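Local coordinates for protein BpsB (PgaB), Poly-beta-1,6-N-acetyl-D-glucosamine N-deacetylase (Bordetella bronchiseptica RB50, PDB 5BU6) that deacetylates poly-beta-1,6-N-acetyl-D-glucosamine as a family 4 carbohydrate esterase and is required for biofilm formation, at residues I58-I63 against P103-V108; I78-D83 against P95-F100; A87-K92 against R141-S146; M135-L140 against H209-T214; Q198-S203 against I218-G223. The protein carries 5 engineered substitutions. All blocks are in the same frame, centred on the assembly; numbering follows the deposited sequence.

Contact 1 (I58-I63 against P103-V108); sequences ISMQQI and PAVVAV. With EDO (1,2-ethanediol), chain J.
P103 lays the CG corner of its ring against the peptide that joins I58 to S59, with CG 3.3 Å from I58 C. Beside this corner the ring also passes S59, the two CB atoms being 3.9 Å apart, so the proline meets backbone and side chain at once. A second and separate touch lies deeper. M60 starts with CG anti to the backbone N (chi1 -172°) and then bends along its chain, a course that swings CE inward until it meets V105 CG2 at 3.9 Å; the two side chains cross obliquely, methyl against methyl. S59 does not reach over to the strand with its hydroxyl. It caps its own helix instead, OG accepting from Q62 N while Q62 OE1 accepts from S59 N, which makes a capping box and keeps the first turn of the helix closed at its start. Two waters bridge polar backbone atoms. One molecule sits 2.7 Å from I58 O and 2.8 Å from P103 O; another accepts from M60 N and donates to A104 O at 3.2 Å. That second water is also hydrogen-bonded to O1 of a 1,2-ethanediol, probably from the crystallisation liquor, whose O2 accepts from Q61 N at 3.0 Å. The case illustrates how a helix start can be joined to a sheet by apolar corners and bridging solvent. Around it, I58 pairs with I78 of strand 77-83, V105 is hydrogen-bonded into that same strand and packs on A152 of strand 149-153, and M60 rests on E150 beside it.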
# COMPACT_ATOMS: atom_id res chain seq x y z
N ILE A 58 9.24 -3.98 -12.59
CA ILE A 58 8.97 -2.71 -13.28
C ILE A 58 8.59 -1.61 -12.27
O ILE A 58 8.27 -1.89 -11.11
CB ILE A 58 7.79 -2.87 -14.29
CG1 ILE A 58 6.50 -3.20 -13.53
CG2 ILE A 58 8.13 -3.91 -15.36
CD1 ILE A 58 5.30 -3.53 -14.38
N SER A 59 8.63 -0.35 -12.71
CA SER A 59 8.16 0.74 -11.85
C SER A 59 6.71 1.09 -12.18
O SER A 59 6.20 0.70 -13.22
CB SER A 59 9.01 1.98 -12.04
OG SER A 59 8.94 2.38 -13.41
N MET A 60 6.07 1.88 -11.33
CA MET A 60 4.75 2.41 -11.66
C MET A 60 4.79 3.32 -12.89
O MET A 60 3.84 3.37 -13.67
CB MET A 60 4.16 3.18 -10.47
CG MET A 60 2.70 3.58 -10.71
SD MET A 60 1.58 2.61 -9.70
CE MET A 60 2.11 3.08 -8.06
N GLN A 61 5.88 4.06 -13.04
CA GLN A 61 6.03 4.90 -14.23
C GLN A 61 6.00 4.04 -15.51
O GLN A 61 5.46 4.45 -16.55
CB GLN A 61 7.32 5.70 -14.16
CG GLN A 61 7.45 6.68 -15.32
CD GLN A 61 6.37 7.75 -15.29
OE1 GLN A 61 6.17 8.41 -14.27
NE2 GLN A 61 5.65 7.91 -16.40
N GLN A 62 6.62 2.87 -15.44
CA GLN A 62 6.61 1.95 -16.58
C GLN A 62 5.20 1.45 -16.88
O GLN A 62 4.82 1.33 -18.05
CB GLN A 62 7.55 0.78 -16.33
CG GLN A 62 9.00 1.08 -16.65
CD GLN A 62 9.90 -0.09 -16.30
OE1 GLN A 62 10.14 -0.38 -15.13
NE2 GLN A 62 10.38 -0.79 -17.31
N ILE A 63 4.42 1.18 -15.83
CA ILE A 63 3.03 0.76 -16.05
C ILE A 63 2.26 1.86 -16.77
O ILE A 63 1.58 1.61 -17.76
CB ILE A 63 2.32 0.42 -14.73
CG1 ILE A 63 2.87 -0.87 -14.14
CG2 ILE A 63 0.81 0.30 -14.97
CD1 ILE A 63 2.56 -1.07 -12.64
N PRO A 103 13.08 -1.65 -9.17
CA PRO A 103 12.20 -0.62 -8.61
C PRO A 103 11.16 -1.20 -7.65
O PRO A 103 10.92 -2.41 -7.66
CB PRO A 103 11.50 -0.02 -9.84
CG PRO A 103 11.56 -1.10 -10.87
CD PRO A 103 12.82 -1.89 -10.61
N ALA A 104 10.53 -0.34 -6.86
CA ALA A 104 9.46 -0.75 -5.97
C ALA A 104 8.52 0.42 -5.66
O ALA A 104 8.87 1.57 -5.91
CB ALA A 104 10.03 -1.31 -4.69
N VAL A 105 7.34 0.10 -5.14
CA VAL A 105 6.42 1.08 -4.56
C VAL A 105 6.52 0.96 -3.04
O VAL A 105 6.49 -0.15 -2.51
CB VAL A 105 4.97 0.80 -4.99
CG1 VAL A 105 4.01 1.85 -4.38
CG2 VAL A 105 4.88 0.78 -6.49
N VAL A 106 6.63 2.09 -2.35
CA VAL A 106 6.55 2.10 -0.89
C VAL A 106 5.33 2.93 -0.49
O VAL A 106 5.23 4.08 -0.88
CB VAL A 106 7.83 2.70 -0.24
CG1 VAL A 106 7.65 2.84 1.28
CG2 VAL A 106 9.05 1.84 -0.58
N ALA A 107 4.40 2.34 0.24
CA ALA A 107 3.15 3.02 0.58
C ALA A 107 3.18 3.39 2.06
O ALA A 107 3.42 2.53 2.92
CB ALA A 107 1.94 2.14 0.25
N VAL A 108 2.97 4.67 2.32
CA VAL A 108 3.17 5.30 3.62
C VAL A 108 1.85 5.54 4.35
O VAL A 108 0.97 6.12 3.77
CB VAL A 108 3.89 6.66 3.43
CG1 VAL A 108 3.99 7.43 4.72
CG2 VAL A 108 5.26 6.44 2.78
C1 EDO J . 9.75 5.35 -9.66
O1 EDO J . 10.17 3.99 -9.51
C2 EDO J . 8.94 5.51 -10.95
O2 EDO J . 7.62 4.95 -10.83
O HOH W 1 8.88 -3.60 -9.08
O HOH W 2 7.90 2.23 -8.85

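Contact 2 (I78-D83 against P95-F100). Engineered in segment 95-100: A98 (natural residue Lys), A99 (natural residue Lys).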
# COMPACT_ATOMS: atom_id res chain seq x y z
N ILE A 78 6.73 -7.54 -13.29
CA ILE A 78 6.15 -7.59 -11.96
C ILE A 78 6.42 -6.28 -11.21
O ILE A 78 7.48 -5.70 -11.34
CB ILE A 78 6.69 -8.81 -11.16
CG1 ILE A 78 5.98 -8.95 -9.82
CG2 ILE A 78 8.20 -8.75 -10.98
CD1 ILE A 78 5.99 -10.37 -9.28
N LEU A 79 5.42 -5.82 -10.45
CA LEU A 79 5.53 -4.64 -9.61
C LEU A 79 5.69 -5.11 -8.16
O LEU A 79 4.86 -5.87 -7.65
CB LEU A 79 4.30 -3.75 -9.74
CG LEU A 79 4.30 -2.43 -8.96
CD1 LEU A 79 5.35 -1.50 -9.55
CD2 LEU A 79 2.92 -1.79 -9.03
N LEU A 80 6.77 -4.68 -7.50
CA LEU A 80 7.00 -5.03 -6.10
C LEU A 80 6.53 -3.87 -5.23
O LEU A 80 6.85 -2.70 -5.53
CB LEU A 80 8.49 -5.30 -5.84
CG LEU A 80 9.22 -6.28 -6.74
CD1 LEU A 80 10.72 -6.30 -6.36
CD2 LEU A 80 8.60 -7.68 -6.62
N THR A 81 5.76 -4.17 -4.18
CA THR A 81 5.28 -3.13 -3.29
C THR A 81 5.55 -3.51 -1.83
O THR A 81 5.50 -4.69 -1.47
CB THR A 81 3.77 -2.85 -3.49
OG1 THR A 81 3.00 -3.93 -2.97
CG2 THR A 81 3.45 -2.67 -5.00
N PHE A 82 5.90 -2.50 -1.04
CA PHE A 82 6.24 -2.62 0.38
C PHE A 82 5.45 -1.56 1.16
O PHE A 82 5.79 -0.38 1.09
CB PHE A 82 7.74 -2.44 0.59
CG PHE A 82 8.58 -3.46 -0.13
CD1 PHE A 82 8.96 -3.24 -1.45
CD2 PHE A 82 8.96 -4.63 0.50
CE1 PHE A 82 9.71 -4.19 -2.14
CE2 PHE A 82 9.72 -5.59 -0.16
CZ PHE A 82 10.10 -5.36 -1.50
N ASP A 83 4.41 -1.95 1.89
CA ASP A 83 3.59 -0.95 2.58
C ASP A 83 3.87 -0.90 4.08
O ASP A 83 4.48 -1.81 4.63
CB ASP A 83 2.09 -1.21 2.35
CG ASP A 83 1.82 -2.15 1.19
OD1 ASP A 83 2.29 -1.88 0.07
OD2 ASP A 83 1.10 -3.16 1.41
N PRO A 95 18.50 -1.45 0.38
CA PRO A 95 19.78 -1.83 -0.22
C PRO A 95 19.70 -3.09 -1.08
O PRO A 95 20.54 -3.28 -1.94
CB PRO A 95 20.70 -2.05 0.99
CG PRO A 95 19.81 -2.20 2.15
CD PRO A 95 18.55 -1.47 1.86
N LEU A 96 18.69 -3.94 -0.87
CA LEU A 96 18.50 -5.06 -1.77
C LEU A 96 17.93 -4.58 -3.10
O LEU A 96 18.32 -5.06 -4.16
CB LEU A 96 17.58 -6.11 -1.15
CG LEU A 96 18.23 -7.17 -0.25
CD1 LEU A 96 17.18 -8.14 0.25
CD2 LEU A 96 19.34 -7.91 -0.99
N LEU A 97 17.00 -3.64 -3.06
CA LEU A 97 16.49 -3.05 -4.29
C LEU A 97 17.63 -2.46 -5.10
O LEU A 97 17.71 -2.65 -6.31
CB LEU A 97 15.46 -1.97 -3.97
CG LEU A 97 14.16 -2.49 -3.36
CD1 LEU A 97 13.27 -1.33 -3.04
CD2 LEU A 97 13.46 -3.46 -4.30
N ALA A 98 18.54 -1.76 -4.43
CA ALA A 98 19.70 -1.17 -5.10
C ALA A 98 20.61 -2.24 -5.69
O ALA A 98 21.06 -2.12 -6.83
CB ALA A 98 20.47 -0.29 -4.13
N ALA A 99 20.89 -3.28 -4.91
CA ALA A 99 21.81 -4.33 -5.33
C ALA A 99 21.29 -5.11 -6.54
O ALA A 99 22.07 -5.50 -7.40
CB ALA A 99 22.09 -5.28 -4.17
N PHE A 100 19.98 -5.34 -6.60
CA PHE A 100 19.38 -6.06 -7.73
C PHE A 100 18.94 -5.11 -8.84
O PHE A 100 18.55 -5.55 -9.91
CB PHE A 100 18.18 -6.88 -7.25
CG PHE A 100 18.56 -8.18 -6.59
CD1 PHE A 100 18.97 -8.21 -5.27
CD2 PHE A 100 18.47 -9.38 -7.29
CE1 PHE A 100 19.33 -9.42 -4.66
CE2 PHE A 100 18.81 -10.59 -6.68
CZ PHE A 100 19.24 -10.60 -5.36
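L97 reaches from its helix to L80 and F82, two alternate residues on one face of a strand, and it carries the whole touch between the segments. Read in sequence, 95-100 begins with P95, which has no N-H to give to the preceding turn; the helix is kinked there, yet P95 O still accepts from A99 N at 3.0 Å. L96 turns to another neighbour, F47 of helix 43-52, while its carbonyl receives F100 N at 3.0 Å. At L97 the side chain leaves toward the sheet, with CG set anti to the carbonyl carbon (chi1 -67°). Its CD2 drops between the strand residues, 4.5 Å from L80 CD1 and 4.4 Å from F82 CE1, meeting the phenyl ring obliquely. L97 also packs on A104 of strand 104-108. A98 and A99, both engineered in place of lysine, sit on the outer side of the helix. F100 closes the walk with its ring edge-to-face against F47 and also meeting the ring of Y102. Strand 77-83, helix 88-100 and strand 104-108 form a beta-alpha-beta unit, and this contact joins its first strand to its helix. All three touching residues are buried hydrocarbon, the backbones stay wide apart (L80 CA to L97 CA 9.9 Å), and the approaches are no closer than ordinary van der Waals distances. Such chemistry is consistent with cohesion through dispersion and the exclusion of water rather than through directional bonds.

Contact 3 (A87-K92 against R141-S146); sequences ASTYTK and REMAQS
Y90 offers its hydroxyl to E142, where 88-100 and 137-145 meet, two helices packed on the parallel sheet of the polysaccharide deacetylase (family 4 carbohydrate esterase) fold. Both candidate bonds are weak, Y90 OH being 3.0 Å from E142 OE1 and 3.1 Å from E142 OE2, and which oxygen takes the proton is left open. The carboxylate stands nearly perpendicular to the phenol ring, at 89°, and comes at the ring's edge. The tyrosine is brought there because CG lies anti to its backbone N (chi1 178°), while the extended chain of E142 carries the acid out from the neighbouring helix. Inward from this pair the contact becomes apolar. M143 CG packs at the edge of the Y90 ring, 4.0 Å from CD1, and beyond it the chain folds at its last torsion so that CE comes to 4.3 Å from T89 CG2. M143 thus fills the interval between the short segments 88-92 and 141-145, whose axes approach to 11.4 Å and cross at 54°. F94 covers E142 and M143 from the first helix, and M135 and V106 close the floor beneath T89 and M143. The pair is a useful example of a graded interface, polar on its outer side and apolar, with M143, toward the sheet. S146 turns its hydroxyl back along the chain, OG donating to M143 O at 2.6 Å.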
# COMPACT_ATOMS: atom_id res chain seq x y z
N ALA A 87 10.72 0.65 9.69
CA ALA A 87 12.12 1.04 9.53
C ALA A 87 12.91 0.08 8.65
O ALA A 87 13.82 0.50 7.93
CB ALA A 87 12.81 1.17 10.89
N SER A 88 12.58 -1.21 8.71
CA SER A 88 13.31 -2.21 7.96
C SER A 88 13.16 -2.02 6.44
O SER A 88 13.98 -2.51 5.66
CB SER A 88 12.85 -3.60 8.35
OG SER A 88 11.51 -3.77 7.94
N THR A 89 12.13 -1.31 6.03
CA THR A 89 11.98 -0.96 4.61
C THR A 89 13.21 -0.19 4.13
O THR A 89 13.66 -0.37 3.00
CB THR A 89 10.71 -0.14 4.36
OG1 THR A 89 9.58 -0.94 4.71
CG2 THR A 89 10.61 0.21 2.86
N TYR A 90 13.77 0.64 4.99
CA TYR A 90 14.93 1.44 4.62
C TYR A 90 16.25 0.70 4.83
O TYR A 90 17.18 0.77 4.02
CB TYR A 90 14.93 2.76 5.39
CG TYR A 90 16.13 3.64 5.10
CD1 TYR A 90 16.15 4.46 3.98
CD2 TYR A 90 17.26 3.60 5.90
CE1 TYR A 90 17.25 5.26 3.68
CE2 TYR A 90 18.37 4.40 5.62
CZ TYR A 90 18.34 5.23 4.49
OH TYR A 90 19.42 6.02 4.18
N THR A 91 16.39 0.01 5.96
CA THR A 91 17.67 -0.58 6.26
C THR A 91 17.86 -1.93 5.62
O THR A 91 19.00 -2.36 5.42
CB THR A 91 17.85 -0.72 7.79
OG1 THR A 91 16.75 -1.48 8.31
CG2 THR A 91 17.81 0.63 8.43
N LYS A 92 16.77 -2.62 5.28
CA LYS A 92 16.95 -3.97 4.73
C LYS A 92 16.47 -4.10 3.28
O LYS A 92 17.16 -4.70 2.45
CB LYS A 92 16.23 -5.00 5.60
CG LYS A 92 16.68 -4.98 7.06
CD LYS A 92 18.16 -5.34 7.20
CE LYS A 92 18.36 -6.81 7.52
NZ LYS A 92 19.74 -7.11 8.01
N ARG A 141 12.44 10.32 1.73
CA ARG A 141 12.85 11.24 0.69
C ARG A 141 14.09 10.69 -0.03
O ARG A 141 14.21 10.81 -1.24
CB ARG A 141 13.13 12.62 1.27
CG ARG A 141 13.65 13.63 0.25
CD ARG A 141 13.63 15.03 0.86
NE ARG A 141 14.53 15.97 0.19
CZ ARG A 141 14.25 16.62 -0.94
NH1 ARG A 141 15.14 17.46 -1.46
NH2 ARG A 141 13.09 16.43 -1.54
N GLU A 142 15.00 10.08 0.73
CA GLU A 142 16.19 9.51 0.11
C GLU A 142 15.84 8.39 -0.88
O GLU A 142 16.41 8.31 -1.97
CB GLU A 142 17.16 8.99 1.16
CG GLU A 142 18.46 8.48 0.56
CD GLU A 142 19.46 8.03 1.61
OE1 GLU A 142 19.51 8.64 2.70
OE2 GLU A 142 20.20 7.05 1.35
N MET A 143 14.90 7.53 -0.49
CA MET A 143 14.46 6.44 -1.36
C MET A 143 13.81 6.99 -2.62
O MET A 143 14.06 6.50 -3.73
CB MET A 143 13.48 5.53 -0.62
CG MET A 143 14.15 4.73 0.49
SD MET A 143 13.19 3.33 1.09
CE MET A 143 11.62 4.10 1.47
N ALA A 144 12.96 7.98 -2.44
CA ALA A 144 12.32 8.65 -3.56
C ALA A 144 13.36 9.25 -4.49
O ALA A 144 13.23 9.17 -5.70
CB ALA A 144 11.36 9.73 -3.06
N GLN A 145 14.41 9.83 -3.93
CA GLN A 145 15.41 10.48 -4.76
C GLN A 145 16.38 9.51 -5.42
O GLN A 145 17.14 9.90 -6.30
CB GLN A 145 16.18 11.52 -3.96
CG GLN A 145 15.34 12.74 -3.60
CD GLN A 145 16.13 13.80 -2.88
OE1 GLN A 145 16.96 13.49 -2.02
NE2 GLN A 145 15.91 15.06 -3.24
N SER A 146 16.36 8.25 -5.00
CA SER A 146 17.24 7.23 -5.58
C SER A 146 16.84 6.84 -7.01
O SER A 146 17.62 6.27 -7.76
CB SER A 146 17.24 5.97 -4.71
OG SER A 146 16.02 5.26 -4.86

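Contact 4 (M135-L140 against H209-T214); sequences MTWAQL and HHTGVT. Engineered in segment 209-214: H209 (natural residue Glu). With NI (nickel (II) ion), chain E.
W137 and H210 lie face to face, the five-membered ring of the indole over the imidazole with 3.7 Å between ring centroids and the planes only 6° apart. This is the tight half of the contact. H210 CB joins in by pointing onto the same indole face, 3.4 Å from W137 CD2, a CH-pi contact. The methyl T211 CG2 lies 3.7 Å from W137 CE3 and, more loosely, 4.3 Å from L140 CB. On the same buried residue, OG1 accepts from V213 N at 3.1 Å in an ST turn, and is also bonded to I207 O. Each ring has a polar partner: W137 NE1 bonds to D114 OD1, and H210 ND1 to L206 O. H210 NE2 binds a nickel ion at 2.2 Å, which two further atoms outside these segments also ligate. ND1 of the engineered H209 (natural Glu) lies over the opposite face of the imidazole. Toward solvent the touching residues give way to T136, which is exposed and forms a capping box with Q139 at the start of helix 137-145, and to G212, likewise exposed, which turns the chain with positive phi beyond the end of helix 189-211. What emerges is a histidine stacked on one face by tryptophan beside a peripheral metal, distinct from the Asp-His-His nickel site of D84, H154 and H159 that is characteristic of family 4 carbohydrate esterases.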
# COMPACT_ATOMS: atom_id res chain seq x y z
N MET A 135 10.20 4.31 9.47
CA MET A 135 11.09 5.14 8.67
C MET A 135 10.83 6.61 8.89
O MET A 135 9.68 7.05 9.04
CB MET A 135 10.91 4.86 7.18
CG MET A 135 11.62 3.68 6.66
SD MET A 135 11.36 3.62 4.86
CE MET A 135 9.60 3.34 4.78
N THR A 136 11.90 7.40 8.86
CA THR A 136 11.74 8.84 8.96
C THR A 136 11.41 9.44 7.61
O THR A 136 11.55 8.79 6.57
CB THR A 136 12.99 9.50 9.54
OG1 THR A 136 14.07 9.38 8.62
CG2 THR A 136 13.35 8.85 10.88
N TRP A 137 10.94 10.68 7.62
CA TRP A 137 10.65 11.38 6.38
C TRP A 137 11.92 11.53 5.55
O TRP A 137 11.88 11.43 4.33
CB TRP A 137 10.05 12.75 6.65
CG TRP A 137 8.56 12.77 6.96
CD1 TRP A 137 7.96 13.26 8.08
CD2 TRP A 137 7.50 12.29 6.12
NE1 TRP A 137 6.60 13.12 7.99
CE2 TRP A 137 6.29 12.55 6.79
CE3 TRP A 137 7.45 11.70 4.84
CZ2 TRP A 137 5.04 12.22 6.25
CZ3 TRP A 137 6.22 11.37 4.31
CH2 TRP A 137 5.03 11.63 5.01
N ALA A 138 13.04 11.79 6.22
CA ALA A 138 14.32 11.95 5.54
C ALA A 138 14.70 10.68 4.81
O ALA A 138 15.18 10.71 3.66
CB ALA A 138 15.40 12.33 6.51
N GLN A 139 14.49 9.55 5.47
CA GLN A 139 14.73 8.25 4.85
C GLN A 139 13.82 8.01 3.63
O GLN A 139 14.28 7.56 2.58
CB GLN A 139 14.56 7.12 5.88
CG GLN A 139 15.74 7.03 6.85
CD GLN A 139 15.44 6.21 8.09
OE1 GLN A 139 14.31 5.80 8.33
NE2 GLN A 139 16.46 5.98 8.90
N LEU A 140 12.53 8.33 3.75
CA LEU A 140 11.63 8.20 2.60
C LEU A 140 12.03 9.09 1.43
O LEU A 140 11.96 8.66 0.26
CB LEU A 140 10.19 8.54 2.99
CG LEU A 140 9.49 7.44 3.80
CD1 LEU A 140 8.30 8.03 4.52
CD2 LEU A 140 9.04 6.30 2.88
N HIS A 209 4.89 17.62 1.17
CA HIS A 209 5.55 18.60 2.02
C HIS A 209 6.93 18.11 2.49
O HIS A 209 7.91 18.87 2.47
CB HIS A 209 4.68 18.95 3.24
CG HIS A 209 5.31 19.94 4.17
ND1 HIS A 209 6.08 19.57 5.25
CD2 HIS A 209 5.28 21.30 4.18
CE1 HIS A 209 6.51 20.65 5.88
NE2 HIS A 209 6.04 21.71 5.25
N HIS A 210 6.99 16.85 2.90
CA HIS A 210 8.20 16.27 3.50
C HIS A 210 9.18 15.60 2.55
O HIS A 210 10.35 15.45 2.90
CB HIS A 210 7.81 15.24 4.56
CG HIS A 210 7.11 15.84 5.73
ND1 HIS A 210 5.74 15.94 5.79
CD2 HIS A 210 7.59 16.39 6.87
CE1 HIS A 210 5.40 16.52 6.93
NE2 HIS A 210 6.50 16.82 7.59
N THR A 211 8.72 15.18 1.38
CA THR A 211 9.62 14.48 0.44
C THR A 211 9.75 15.18 -0.91
O THR A 211 10.70 14.91 -1.64
CB THR A 211 9.16 13.03 0.15
OG1 THR A 211 8.04 13.05 -0.73
CG2 THR A 211 8.81 12.28 1.43
N GLY A 212 8.81 16.06 -1.25
CA GLY A 212 8.85 16.75 -2.53
C GLY A 212 8.10 15.99 -3.61
O GLY A 212 7.95 16.48 -4.73
N VAL A 213 7.62 14.81 -3.25
CA VAL A 213 6.95 13.90 -4.17
C VAL A 213 5.45 14.15 -4.28
O VAL A 213 4.76 14.23 -3.27
CB VAL A 213 7.17 12.44 -3.72
CG1 VAL A 213 6.28 11.48 -4.50
CG2 VAL A 213 8.65 12.08 -3.85
N THR A 214 4.95 14.31 -5.50
CA THR A 214 3.51 14.35 -5.75
C THR A 214 3.01 12.93 -6.03
O THR A 214 3.31 12.39 -7.09
CB THR A 214 3.15 15.27 -6.95
OG1 THR A 214 3.51 16.62 -6.64
CG2 THR A 214 1.66 15.21 -7.27
NI NI E . 6.82 17.79 9.52

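Contact 5 (Q198-S203 against I218-G223); sequences QDLKTS and IVWPYG
L200 opens its fork toward I218 and W220 because CG is anti to the carbonyl carbon (chi1 -61°) and the chain then extends, placing one methyl before each partner. I218 answers with CG1 anti to its backbone N and a bend at chi2 (76°) that turns CD1 to the helix, while the six-membered ring of W220 brings CH2 to the other methyl. L200 CD2 meets I218 CD1 at 3.9 Å, and L200 CD1 meets W220 CH2, also at 3.9 Å; both encounters are roughly at right angles. I218 CG1 in turn rides 3.8 Å above the centre of the W220 ring, so the three side chains close on one another. Within the helix, S203 OG donates to L200 O at 2.9 Å and also bonds to S153 OG. T202 N and OG1 grip Q198 O from opposite faces of its plane. The surroundings tie the contact to the metal centre: V219 O is bonded to ND1 of the nickel ligand H154. Helix 227-235 covers L200 and W220 through A233, strand 240-242 pairs with I218 and W220, and strand 149-153 meets V219 through S153.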
# COMPACT_ATOMS: atom_id res chain seq x y z
N GLN A 198 -10.77 13.86 2.99
CA GLN A 198 -9.82 14.60 3.80
C GLN A 198 -8.62 13.73 4.17
O GLN A 198 -7.49 14.20 4.14
CB GLN A 198 -10.49 15.14 5.07
CG GLN A 198 -9.58 15.98 5.95
CD GLN A 198 -9.39 17.40 5.43
OE1 GLN A 198 -8.70 17.62 4.43
NE2 GLN A 198 -9.99 18.37 6.11
N ASP A 199 -8.88 12.46 4.49
CA ASP A 199 -7.80 11.53 4.77
C ASP A 199 -6.82 11.41 3.60
O ASP A 199 -5.62 11.56 3.78
CB ASP A 199 -8.35 10.15 5.10
CG ASP A 199 -7.29 9.20 5.61
OD1 ASP A 199 -6.54 8.65 4.77
OD2 ASP A 199 -7.19 9.02 6.85
N LEU A 200 -7.33 11.14 2.41
CA LEU A 200 -6.45 10.97 1.26
C LEU A 200 -5.71 12.27 0.94
O LEU A 200 -4.51 12.25 0.63
CB LEU A 200 -7.23 10.49 0.03
CG LEU A 200 -7.92 9.13 0.21
CD1 LEU A 200 -8.63 8.68 -1.05
CD2 LEU A 200 -6.92 8.10 0.68
N LYS A 201 -6.43 13.39 1.00
CA LYS A 201 -5.84 14.70 0.72
C LYS A 201 -4.70 14.99 1.70
O LYS A 201 -3.63 15.44 1.31
CB LYS A 201 -6.90 15.80 0.81
CG LYS A 201 -6.43 17.16 0.29
CD LYS A 201 -7.29 18.31 0.83
CE LYS A 201 -8.79 18.04 0.69
NZ LYS A 201 -9.30 18.18 -0.70
N THR A 202 -4.95 14.75 2.98
CA THR A 202 -3.92 14.92 3.99
C THR A 202 -2.67 14.07 3.72
O THR A 202 -1.55 14.58 3.80
CB THR A 202 -4.47 14.61 5.40
OG1 THR A 202 -5.56 15.50 5.67
CG2 THR A 202 -3.40 14.82 6.48
N SER A 203 -2.84 12.79 3.38
CA SER A 203 -1.67 11.94 3.14
C SER A 203 -0.86 12.43 1.94
O SER A 203 0.37 12.43 1.97
CB SER A 203 -2.08 10.46 2.93
OG SER A 203 -2.73 10.28 1.69
N ILE A 218 -2.90 5.14 -4.50
CA ILE A 218 -3.32 4.74 -3.15
C ILE A 218 -3.32 3.24 -3.04
O ILE A 218 -3.86 2.53 -3.92
CB ILE A 218 -4.73 5.29 -2.79
CG1 ILE A 218 -5.26 4.62 -1.52
CG2 ILE A 218 -5.72 5.03 -3.90
CD1 ILE A 218 -4.64 5.13 -0.27
N VAL A 219 -2.67 2.73 -2.01
CA VAL A 219 -2.75 1.31 -1.68
C VAL A 219 -3.73 1.19 -0.53
O VAL A 219 -3.43 1.64 0.57
CB VAL A 219 -1.39 0.71 -1.23
CG1 VAL A 219 -1.56 -0.80 -0.89
CG2 VAL A 219 -0.33 0.91 -2.32
N TRP A 220 -4.89 0.62 -0.79
CA TRP A 220 -5.95 0.58 0.19
C TRP A 220 -5.60 -0.38 1.33
O TRP A 220 -5.36 -1.54 1.08
CB TRP A 220 -7.26 0.15 -0.48
CG TRP A 220 -7.78 1.16 -1.53
CD1 TRP A 220 -7.78 1.01 -2.90
CD2 TRP A 220 -8.39 2.42 -1.25
NE1 TRP A 220 -8.34 2.13 -3.49
CE2 TRP A 220 -8.72 3.01 -2.51
CE3 TRP A 220 -8.68 3.12 -0.07
CZ2 TRP A 220 -9.33 4.25 -2.60
CZ3 TRP A 220 -9.30 4.37 -0.17
CH2 TRP A 220 -9.60 4.92 -1.43
N PRO A 221 -5.58 0.12 2.59
CA PRO A 221 -5.41 -0.82 3.71
C PRO A 221 -6.42 -1.94 3.67
O PRO A 221 -7.60 -1.69 3.40
CB PRO A 221 -5.64 0.08 4.94
CG PRO A 221 -5.14 1.44 4.48
CD PRO A 221 -5.60 1.52 3.03
N TYR A 222 -5.95 -3.16 3.94
CA TYR A 222 -6.78 -4.34 4.00
C TYR A 222 -7.52 -4.59 2.68
O TYR A 222 -8.45 -5.38 2.65
CB TYR A 222 -7.79 -4.22 5.15
CG TYR A 222 -7.19 -3.69 6.43
CD1 TYR A 222 -6.27 -4.44 7.15
CD2 TYR A 222 -7.53 -2.42 6.90
CE1 TYR A 222 -5.72 -3.95 8.32
CE2 TYR A 222 -6.98 -1.93 8.07
CZ TYR A 222 -6.08 -2.69 8.78
OH TYR A 222 -5.53 -2.21 9.93
N GLY A 223 -7.08 -3.94 1.60
CA GLY A 223 -7.77 -4.04 0.32
C GLY A 223 -9.19 -3.49 0.35
O GLY A 223 -10.01 -3.81 -0.51

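Three of the five contacts are buried: contacts 1, 2 and 5 each set helix against strand with apolar side chains, contact 1 adding bridging waters between backbone atoms. Contacts 3 and 4 are partly exposed, and there polarity enters, a phenol and carboxylate in one, a metal-bound imidazole in the other. Contacts 1 and 2 share the sheet, V105 O pairing with F82 N, and contact 2 is nested within the loop that contact 1 closes. Contacts 2 and 3 both use helix 88-100, contacts 3 and 4 helix 137-145, where R141 NH2 bonds T211 O, and contacts 4 and 5 helix 189-211. Shared elements thus link core to surface.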